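Local atomic coordinates of Mgp-operon protein 3 (Mycoplasma pneumoniae, PDB entry 6RJ1), a protein that probably acts as a surface adhesin of the human pathogen, working in cell adhesion alongside the P1 protein. Residues K883-I891 and S925-L933; Y732-S740 and L804-L812. One frame throughout, in Å; residues are numbered along the deposited sequence.

Interaction 1: residues K883-I891 and S925-L933; sequences KNRKGYAVI and SQDDLTGIL
Gly-887 and Ser-925 lie closest in backbone terms, their CA atoms 3.9 Å apart, and from there the segments splay until Val-890 CA and Ile-932 CA are separated by 9.8 Å. Such widening excludes continuous pairing; the one backbone hydrogen bond between the segments, Gly-887 N to Asp-927 O at 2.8 Å, is weak and bent. At the narrow end Asn-884 ND2 donates to Ser-925 O (3.2 Å) at a lone pair in the carbonyl plane, C=O...N angle 116°. Lys-886, its chain bent at three torsions, brings its CG and CD beside Gln-926 O and ends in a salt bridge from NZ to Asp-928 OD2 (3.5 Å).

Strand 888-896 pairs with 862-868, 914-920 and 922-924, whereas 928-933 is an outer strand of the next antiparallel sheet, beside 939-945. The wedge between them is consistent with successive blades of a beta-propeller, in keeping with the family. Mostly apolar side chains fill it. Tyr-888, with CG between its backbone N and carbonyl carbon (chi1 54°), turns a ring face to Leu-929, whose CD1 makes a CH-pi contact 4.1 Å from the ring centroid, 10° off the normal; Asp-927 O lies near the ring plane, at the edge. Val-942 of the second sheet touches Tyr-888 and Leu-929. Val-890 CG2 reaches Ile-932 CD1 at 3.6 Å beside Thr-866, the two side chains running antiparallel as they pass.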
loop_
_atom_site.group_PDB
_atom_site.type_symbol
_atom_site.label_atom_id
_atom_site.label_comp_id
_atom_site.label_asym_id
_atom_site.label_seq_id
_atom_site.Cartn_x
_atom_site.Cartn_y
_atom_site.Cartn_z
ATOM N N LYS A 883 17.812 5.532 -17.908
ATOM C CA LYS A 883 19.137 4.934 -17.814
ATOM C C LYS A 883 19.051 3.578 -17.085
ATOM O O LYS A 883 18.297 3.430 -16.117
ATOM C CB LYS A 883 20.094 5.894 -17.075
ATOM C CG LYS A 883 21.583 5.579 -17.240
ATOM C CD LYS A 883 22.451 6.488 -16.365
ATOM C CE LYS A 883 23.899 6.051 -16.343
ATOM N NZ LYS A 883 24.714 6.870 -15.402
ATOM N N ASN A 884 19.832 2.602 -17.570
ATOM C CA ASN A 884 19.966 1.232 -17.065
ATOM C C ASN A 884 18.632 0.490 -16.895
ATOM O O ASN A 884 18.218 0.176 -15.778
ATOM C CB ASN A 884 20.817 1.156 -15.787
ATOM C CG ASN A 884 22.094 0.362 -15.993
ATOM O OD1 ASN A 884 23.199 0.920 -16.064
ATOM N ND2 ASN A 884 21.975 -0.961 -16.119
ATOM N N ARG A 885 17.989 0.176 -18.034
ATOM C CA ARG A 885 16.757 -0.616 -18.097
ATOM C C ARG A 885 17.184 -2.043 -18.493
ATOM O O ARG A 885 16.365 -2.883 -18.881
ATOM C CB ARG A 885 15.782 -0.028 -19.129
ATOM C CG ARG A 885 15.090 1.248 -18.693
ATOM C CD ARG A 885 13.903 1.554 -19.579
ATOM N NE ARG A 885 12.752 0.715 -19.243
ATOM C CZ ARG A 885 12.328 -0.310 -19.974
ATOM N NH1 ARG A 885 12.944 -0.629 -21.104
ATOM N NH2 ARG A 885 11.279 -1.020 -19.584
ATOM N N LYS A 886 18.492 -2.292 -18.371
ATOM C CA LYS A 886 19.176 -3.531 -18.681
ATOM C C LYS A 886 19.836 -4.045 -17.418
ATOM O O LYS A 886 20.469 -3.278 -16.684
ATOM C CB LYS A 886 20.248 -3.264 -19.752
ATOM C CG LYS A 886 20.482 -4.427 -20.689
ATOM C CD LYS A 886 20.675 -3.938 -22.116
ATOM C CE LYS A 886 19.497 -4.269 -23.004
ATOM N NZ LYS A 886 18.232 -3.627 -22.548
ATOM N N GLY A 887 19.696 -5.337 -17.179
ATOM C CA GLY A 887 20.299 -5.963 -16.015
ATOM C C GLY A 887 19.322 -6.554 -15.033
ATOM O O GLY A 887 18.109 -6.560 -15.259
ATOM N N TYR A 888 19.872 -7.045 -13.930
ATOM C CA TYR A 888 19.148 -7.692 -12.847
ATOM C C TYR A 888 20.006 -7.688 -11.580
ATOM O O TYR A 888 21.219 -7.510 -11.654
ATOM C CB TYR A 888 18.784 -9.150 -13.240
ATOM C CG TYR A 888 19.967 -9.987 -13.690
ATOM C CD1 TYR A 888 20.347 -10.029 -15.028
ATOM C CD2 TYR A 888 20.702 -10.741 -12.778
ATOM C CE1 TYR A 888 21.442 -10.787 -15.446
ATOM C CE2 TYR A 888 21.801 -11.497 -13.183
ATOM C CZ TYR A 888 22.165 -11.527 -14.520
ATOM O OH TYR A 888 23.264 -12.274 -14.912
ATOM N N ALA A 889 19.378 -7.935 -10.432
ATOM C CA ALA A 889 20.034 -8.036 -9.132
ATOM C C ALA A 889 19.235 -9.014 -8.273
ATOM O O ALA A 889 18.021 -9.143 -8.454
ATOM C CB ALA A 889 20.102 -6.668 -8.469
ATOM N N VAL A 890 19.910 -9.741 -7.380
ATOM C CA VAL A 890 19.251 -10.717 -6.509
ATOM C C VAL A 890 19.640 -10.496 -5.034
ATOM O O VAL A 890 20.830 -10.401 -4.704
ATOM C CB VAL A 890 19.461 -12.194 -6.968
ATOM C CG1 VAL A 890 18.536 -13.151 -6.222
ATOM C CG2 VAL A 890 19.268 -12.348 -8.473
ATOM N N ILE A 891 18.624 -10.424 -4.158
ATOM C CA ILE A 891 18.798 -10.281 -2.712
ATOM C C ILE A 891 18.438 -11.602 -2.015
ATOM O O ILE A 891 17.450 -12.238 -2.369
ATOM C CB ILE A 891 18.013 -9.061 -2.154
ATOM C CG1 ILE A 891 18.766 -7.744 -2.460
ATOM C CG2 ILE A 891 17.706 -9.202 -0.645
ATOM C CD1 ILE A 891 17.988 -6.435 -2.222
ATOM N N SER A 925 24.309 -5.504 -15.182
ATOM C CA SER A 925 23.762 -4.245 -15.670
ATOM C C SER A 925 23.796 -4.260 -17.203
ATOM O O SER A 925 23.449 -3.264 -17.837
ATOM C CB SER A 925 24.576 -3.076 -15.120
ATOM O OG SER A 925 25.947 -3.199 -15.471
ATOM N N GLN A 926 24.182 -5.394 -17.801
ATOM C CA GLN A 926 24.282 -5.480 -19.248
ATOM C C GLN A 926 23.322 -6.478 -19.897
ATOM O O GLN A 926 23.278 -6.542 -21.129
ATOM C CB GLN A 926 25.743 -5.781 -19.659
ATOM C CG GLN A 926 26.625 -4.538 -19.843
ATOM C CD GLN A 926 26.921 -3.794 -18.556
ATOM O OE1 GLN A 926 26.393 -2.702 -18.304
ATOM N NE2 GLN A 926 27.770 -4.367 -17.710
ATOM N N ASP A 927 22.544 -7.244 -19.116
ATOM C CA ASP A 927 21.710 -8.248 -19.774
ATOM C C ASP A 927 20.261 -8.334 -19.321
ATOM O O ASP A 927 19.932 -7.923 -18.214
ATOM C CB ASP A 927 22.372 -9.626 -19.634
ATOM C CG ASP A 927 23.545 -9.868 -20.564
ATOM O OD1 ASP A 927 23.453 -9.486 -21.756
ATOM O OD2 ASP A 927 24.537 -10.475 -20.113
ATOM N N ASP A 928 19.400 -8.906 -20.180
ATOM C CA ASP A 928 17.984 -9.106 -19.876
ATOM C C ASP A 928 17.769 -10.503 -19.336
ATOM O O ASP A 928 18.102 -11.476 -19.997
ATOM C CB ASP A 928 17.101 -8.822 -21.097
ATOM C CG ASP A 928 17.100 -7.357 -21.481
ATOM O OD1 ASP A 928 16.671 -6.518 -20.640
ATOM O OD2 ASP A 928 17.529 -7.042 -22.616
ATOM N N LEU A 929 17.245 -10.597 -18.118
ATOM C CA LEU A 929 17.042 -11.858 -17.429
ATOM C C LEU A 929 15.790 -12.648 -17.853
ATOM O O LEU A 929 14.676 -12.117 -17.817
ATOM C CB LEU A 929 17.035 -11.587 -15.924
ATOM C CG LEU A 929 16.796 -12.771 -15.013
ATOM C CD1 LEU A 929 18.080 -13.526 -14.735
ATOM C CD2 LEU A 929 16.175 -12.316 -13.743
ATOM N N THR A 930 15.986 -13.940 -18.206
ATOM C CA THR A 930 14.903 -14.880 -18.541
ATOM C C THR A 930 14.381 -15.488 -17.223
ATOM O O THR A 930 13.175 -15.717 -17.063
ATOM C CB THR A 930 15.412 -15.952 -19.512
ATOM O OG1 THR A 930 15.938 -15.315 -20.670
ATOM C CG2 THR A 930 14.343 -16.947 -19.918
ATOM N N GLY A 931 15.306 -15.723 -16.301
ATOM C CA GLY A 931 15.025 -16.273 -14.986
ATOM C C GLY A 931 16.219 -16.975 -14.381
ATOM O O GLY A 931 17.286 -17.060 -14.990
ATOM N N ILE A 932 16.029 -17.469 -13.158
ATOM C CA ILE A 932 17.036 -18.195 -12.385
ATOM C C ILE A 932 16.492 -19.572 -11.976
ATOM O O ILE A 932 15.400 -19.669 -11.408
ATOM C CB ILE A 932 17.541 -17.352 -11.166
ATOM C CG1 ILE A 932 18.119 -15.998 -11.631
ATOM C CG2 ILE A 932 18.578 -18.131 -10.323
ATOM C CD1 ILE A 932 18.018 -14.925 -10.691
ATOM N N LEU A 933 17.258 -20.633 -12.267
ATOM C CA LEU A 933 16.881 -22.009 -11.937
ATOM C C LEU A 933 17.683 -22.527 -10.751
ATOM O O LEU A 933 18.908 -22.613 -10.864
ATOM C CB LEU A 933 17.100 -22.967 -13.127
ATOM C CG LEU A 933 16.551 -22.594 -14.499
ATOM C CD1 LEU A 933 16.983 -23.606 -15.524
ATOM C CD2 LEU A 933 15.034 -22.499 -14.502
#

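Interaction 2: residues Y732-S740 and L804-L812; sequences YLPVPYYYS and LVRGGVVRL
The type II turn from Val-805 to Gly-808, which closes the beta hairpin of strands 799-805 and 808-815, places its Arg-806 and Gly-807 against Pro-736 and Tyr-739 of the 732-740 loop. Val-805 N donates to Gly-808 O at 3.0 Å, with a weaker return bond. Gly-807 is the third turn residue, where the positive phi (96°) favours glycine, and having no CB it lets Pro-736 CG come within 3.5 Å of its CA. The same CG stands 3.8 Å above the plane of the Tyr-739 ring, over its centre, so one proline carbon touches both turn and tyrosine face. A water bridges the segments, 2.6 Å from Tyr-739 OH, in the ring plane, and 3.1 Å from Gly-807 N, which donates to it; Tyr-739 OH also bonds to Ser-844.

Residues 737-739 form a short 3-10 segment, marked by Tyr-739 N donating to Pro-736 O. The loop itself leaves strand 723-732 of another sheet. Arg-806 lies alongside Val-735, CD to CG1 3.8 Å, and crosses Tyr-739 with guanidinium and ring planes 58° apart. Its charge is met by Asp-769 at NE, while carbonyls of Leu-776 and Asn-773 take NH1 and NH2. Leu-733, CG opposite the backbone N (chi1 -167°), extends CD2 to Val-805 CG1 (3.8 Å), tip to tip, and to Val-810 CG1 (4.1 Å), where Phe-834 touches both Leu-733 and Val-810.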
loop_
_atom_site.group_PDB
_atom_site.type_symbol
_atom_site.label_atom_id
_atom_site.label_comp_id
_atom_site.label_asym_id
_atom_site.label_seq_id
_atom_site.Cartn_x
_atom_site.Cartn_y
_atom_site.Cartn_z
ATOM N N TYR A 732 4.193 0.955 13.122
ATOM C CA TYR A 732 4.745 2.176 12.571
ATOM C C TYR A 732 6.077 1.837 11.916
ATOM O O TYR A 732 6.996 1.327 12.566
ATOM C CB TYR A 732 4.877 3.228 13.682
ATOM C CG TYR A 732 5.621 4.491 13.315
ATOM C CD1 TYR A 732 5.167 5.322 12.292
ATOM C CD2 TYR A 732 6.728 4.906 14.049
ATOM C CE1 TYR A 732 5.829 6.513 11.982
ATOM C CE2 TYR A 732 7.387 6.093 13.756
ATOM C CZ TYR A 732 6.933 6.896 12.729
ATOM O OH TYR A 732 7.599 8.066 12.480
ATOM N N LEU A 733 6.142 2.062 10.606
ATOM C CA LEU A 733 7.313 1.755 9.800
ATOM C C LEU A 733 7.667 2.955 8.894
ATOM O O LEU A 733 7.273 2.987 7.729
ATOM C CB LEU A 733 7.027 0.465 8.997
ATOM C CG LEU A 733 8.181 -0.238 8.310
ATOM C CD1 LEU A 733 9.286 -0.582 9.286
ATOM C CD2 LEU A 733 7.689 -1.496 7.625
ATOM N N PRO A 734 8.383 3.965 9.437
ATOM C CA PRO A 734 8.725 5.140 8.623
ATOM C C PRO A 734 9.861 4.889 7.639
ATOM O O PRO A 734 10.574 3.905 7.800
ATOM C CB PRO A 734 9.140 6.166 9.682
ATOM C CG PRO A 734 9.706 5.354 10.771
ATOM C CD PRO A 734 8.900 4.099 10.815
ATOM N N VAL A 735 10.066 5.791 6.649
ATOM C CA VAL A 735 11.210 5.692 5.725
ATOM C C VAL A 735 12.498 6.020 6.493
ATOM O O VAL A 735 12.441 6.824 7.433
ATOM C CB VAL A 735 11.128 6.593 4.463
ATOM C CG1 VAL A 735 10.350 5.924 3.352
ATOM C CG2 VAL A 735 10.606 7.992 4.764
ATOM N N PRO A 736 13.673 5.477 6.107
ATOM C CA PRO A 736 14.903 5.872 6.799
ATOM C C PRO A 736 15.128 7.372 6.625
ATOM O O PRO A 736 14.999 7.890 5.516
ATOM C CB PRO A 736 15.984 5.061 6.080
ATOM C CG PRO A 736 15.273 3.961 5.431
ATOM C CD PRO A 736 13.969 4.531 5.015
ATOM N N TYR A 737 15.395 8.074 7.729
ATOM C CA TYR A 737 15.661 9.514 7.712
ATOM C C TYR A 737 16.910 9.807 6.895
ATOM O O TYR A 737 16.991 10.852 6.255
ATOM C CB TYR A 737 15.812 10.069 9.141
ATOM C CG TYR A 737 16.816 9.327 9.998
ATOM C CD1 TYR A 737 18.166 9.682 9.998
ATOM C CD2 TYR A 737 16.418 8.277 10.822
ATOM C CE1 TYR A 737 19.098 8.988 10.764
ATOM C CE2 TYR A 737 17.343 7.582 11.603
ATOM C CZ TYR A 737 18.681 7.944 11.572
ATOM O OH TYR A 737 19.598 7.264 12.337
ATOM N N TYR A 738 17.865 8.856 6.893
ATOM C CA TYR A 738 19.145 8.962 6.192
ATOM C C TYR A 738 19.000 8.801 4.666
ATOM O O TYR A 738 19.997 8.897 3.950
ATOM C CB TYR A 738 20.210 8.014 6.792
ATOM C CG TYR A 738 19.804 6.558 6.880
ATOM C CD1 TYR A 738 19.960 5.701 5.793
ATOM C CD2 TYR A 738 19.317 6.020 8.069
ATOM C CE1 TYR A 738 19.609 4.357 5.874
ATOM C CE2 TYR A 738 18.965 4.673 8.162
ATOM C CZ TYR A 738 19.128 3.843 7.066
ATOM O OH TYR A 738 18.760 2.521 7.140
ATOM N N TYR A 739 17.761 8.613 4.172
ATOM C CA TYR A 739 17.452 8.556 2.745
ATOM C C TYR A 739 17.301 9.989 2.239
ATOM O O TYR A 739 17.244 10.227 1.033
ATOM C CB TYR A 739 16.166 7.740 2.493
ATOM C CG TYR A 739 16.404 6.273 2.206
ATOM C CD1 TYR A 739 17.549 5.627 2.668
ATOM C CD2 TYR A 739 15.480 5.526 1.486
ATOM C CE1 TYR A 739 17.775 4.281 2.405
ATOM C CE2 TYR A 739 15.700 4.175 1.214
ATOM C CZ TYR A 739 16.850 3.557 1.678
ATOM O OH TYR A 739 17.090 2.234 1.418
ATOM N N SER A 740 17.235 10.942 3.184
ATOM C CA SER A 740 17.135 12.375 2.944
ATOM C C SER A 740 18.479 13.018 3.246
ATOM O O SER A 740 19.098 12.713 4.272
ATOM C CB SER A 740 16.050 12.998 3.817
ATOM O OG SER A 740 14.758 12.602 3.393
ATOM N N LEU A 804 10.194 -6.811 1.727
ATOM C CA LEU A 804 11.158 -5.736 1.570
ATOM C C LEU A 804 10.435 -4.404 1.602
ATOM O O LEU A 804 9.365 -4.249 0.993
ATOM C CB LEU A 804 11.920 -5.927 0.246
ATOM C CG LEU A 804 13.348 -6.519 0.307
ATOM C CD1 LEU A 804 13.465 -7.708 1.261
ATOM C CD2 LEU A 804 13.807 -6.933 -1.061
ATOM N N VAL A 805 10.989 -3.466 2.372
ATOM C CA VAL A 805 10.511 -2.085 2.518
ATOM C C VAL A 805 11.679 -1.136 2.237
ATOM O O VAL A 805 12.820 -1.593 2.102
ATOM C CB VAL A 805 9.821 -1.784 3.880
ATOM C CG1 VAL A 805 8.497 -2.531 4.008
ATOM C CG2 VAL A 805 10.742 -2.064 5.066
ATOM N N ARG A 806 11.413 0.175 2.157
ATOM C CA ARG A 806 12.474 1.146 1.928
ATOM C C ARG A 806 13.407 1.175 3.129
ATOM O O ARG A 806 12.964 1.431 4.258
ATOM C CB ARG A 806 11.907 2.538 1.646
ATOM C CG ARG A 806 11.011 2.596 0.425
ATOM C CD ARG A 806 10.676 4.022 0.064
ATOM N NE ARG A 806 11.810 4.718 -0.546
ATOM C CZ ARG A 806 11.799 5.991 -0.912
ATOM N NH1 ARG A 806 10.726 6.739 -0.703
ATOM N NH2 ARG A 806 12.865 6.531 -1.481
ATOM N N GLY A 807 14.670 0.827 2.881
ATOM C CA GLY A 807 15.715 0.821 3.895
ATOM C C GLY A 807 16.025 -0.480 4.597
ATOM O O GLY A 807 17.064 -0.572 5.255
ATOM N N GLY A 808 15.151 -1.470 4.486
ATOM C CA GLY A 808 15.385 -2.747 5.145
ATOM C C GLY A 808 14.380 -3.852 4.900
ATOM O O GLY A 808 13.450 -3.709 4.104
ATOM N N VAL A 809 14.592 -4.981 5.592
ATOM C CA VAL A 809 13.741 -6.161 5.522
ATOM C C VAL A 809 12.875 -6.276 6.780
ATOM O O VAL A 809 13.350 -6.029 7.894
ATOM C CB VAL A 809 14.562 -7.454 5.219
ATOM C CG1 VAL A 809 15.559 -7.784 6.331
ATOM C CG2 VAL A 809 13.657 -8.651 4.922
ATOM N N VAL A 810 11.603 -6.649 6.593
ATOM C CA VAL A 810 10.686 -6.858 7.710
ATOM C C VAL A 810 10.273 -8.328 7.757
ATOM O O VAL A 810 9.894 -8.917 6.740
ATOM C CB VAL A 810 9.496 -5.857 7.823
ATOM C CG1 VAL A 810 9.268 -5.090 6.536
ATOM C CG2 VAL A 810 8.208 -6.514 8.316
ATOM N N ARG A 811 10.424 -8.919 8.944
ATOM C CA ARG A 811 10.074 -10.299 9.224
ATOM C C ARG A 811 8.836 -10.332 10.111
ATOM O O ARG A 811 8.751 -9.597 11.107
ATOM C CB ARG A 811 11.240 -11.031 9.902
ATOM C CG ARG A 811 11.006 -12.527 10.017
ATOM C CD ARG A 811 12.139 -13.222 10.710
ATOM N NE ARG A 811 11.751 -14.566 11.112
ATOM C CZ ARG A 811 12.541 -15.410 11.762
ATOM N NH1 ARG A 811 13.776 -15.053 12.095
ATOM N NH2 ARG A 811 12.108 -16.620 12.078
ATOM N N LEU A 812 7.891 -11.203 9.752
ATOM C CA LEU A 812 6.644 -11.400 10.481
ATOM C C LEU A 812 6.625 -12.797 11.071
ATOM O O LEU A 812 6.731 -13.773 10.339
ATOM C CB LEU A 812 5.430 -11.112 9.584
ATOM C CG LEU A 812 5.470 -9.769 8.839
ATOM C CD1 LEU A 812 4.380 -9.692 7.798
ATOM C CD2 LEU A 812 5.438 -8.585 9.800
HETATM O O HOH W 1 15.420 0.844 -0.079
#

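Along the chain the contacts come in series: interaction 2 closes at Leu-812 before interaction 1 opens at Lys-883. Their centres are about 24 Å apart, although their nearest atoms approach to about 4 Å without touching. They share no strand. Interaction 2 sits on the sheet containing 799-805 and 808-815; interaction 1 joins the sheet containing 888-896 to that of 928-933. The centre of interaction 2 is about 14 Å, and that of interaction 1 about 26 Å, from the centre of the chain. The three sheets follow one another in sequence, as successive propeller blades would. Interaction 1 therefore connects consecutive sheets, whereas interaction 2 ties one of them to the earlier loop following strand 723-732, deeper inside the protein.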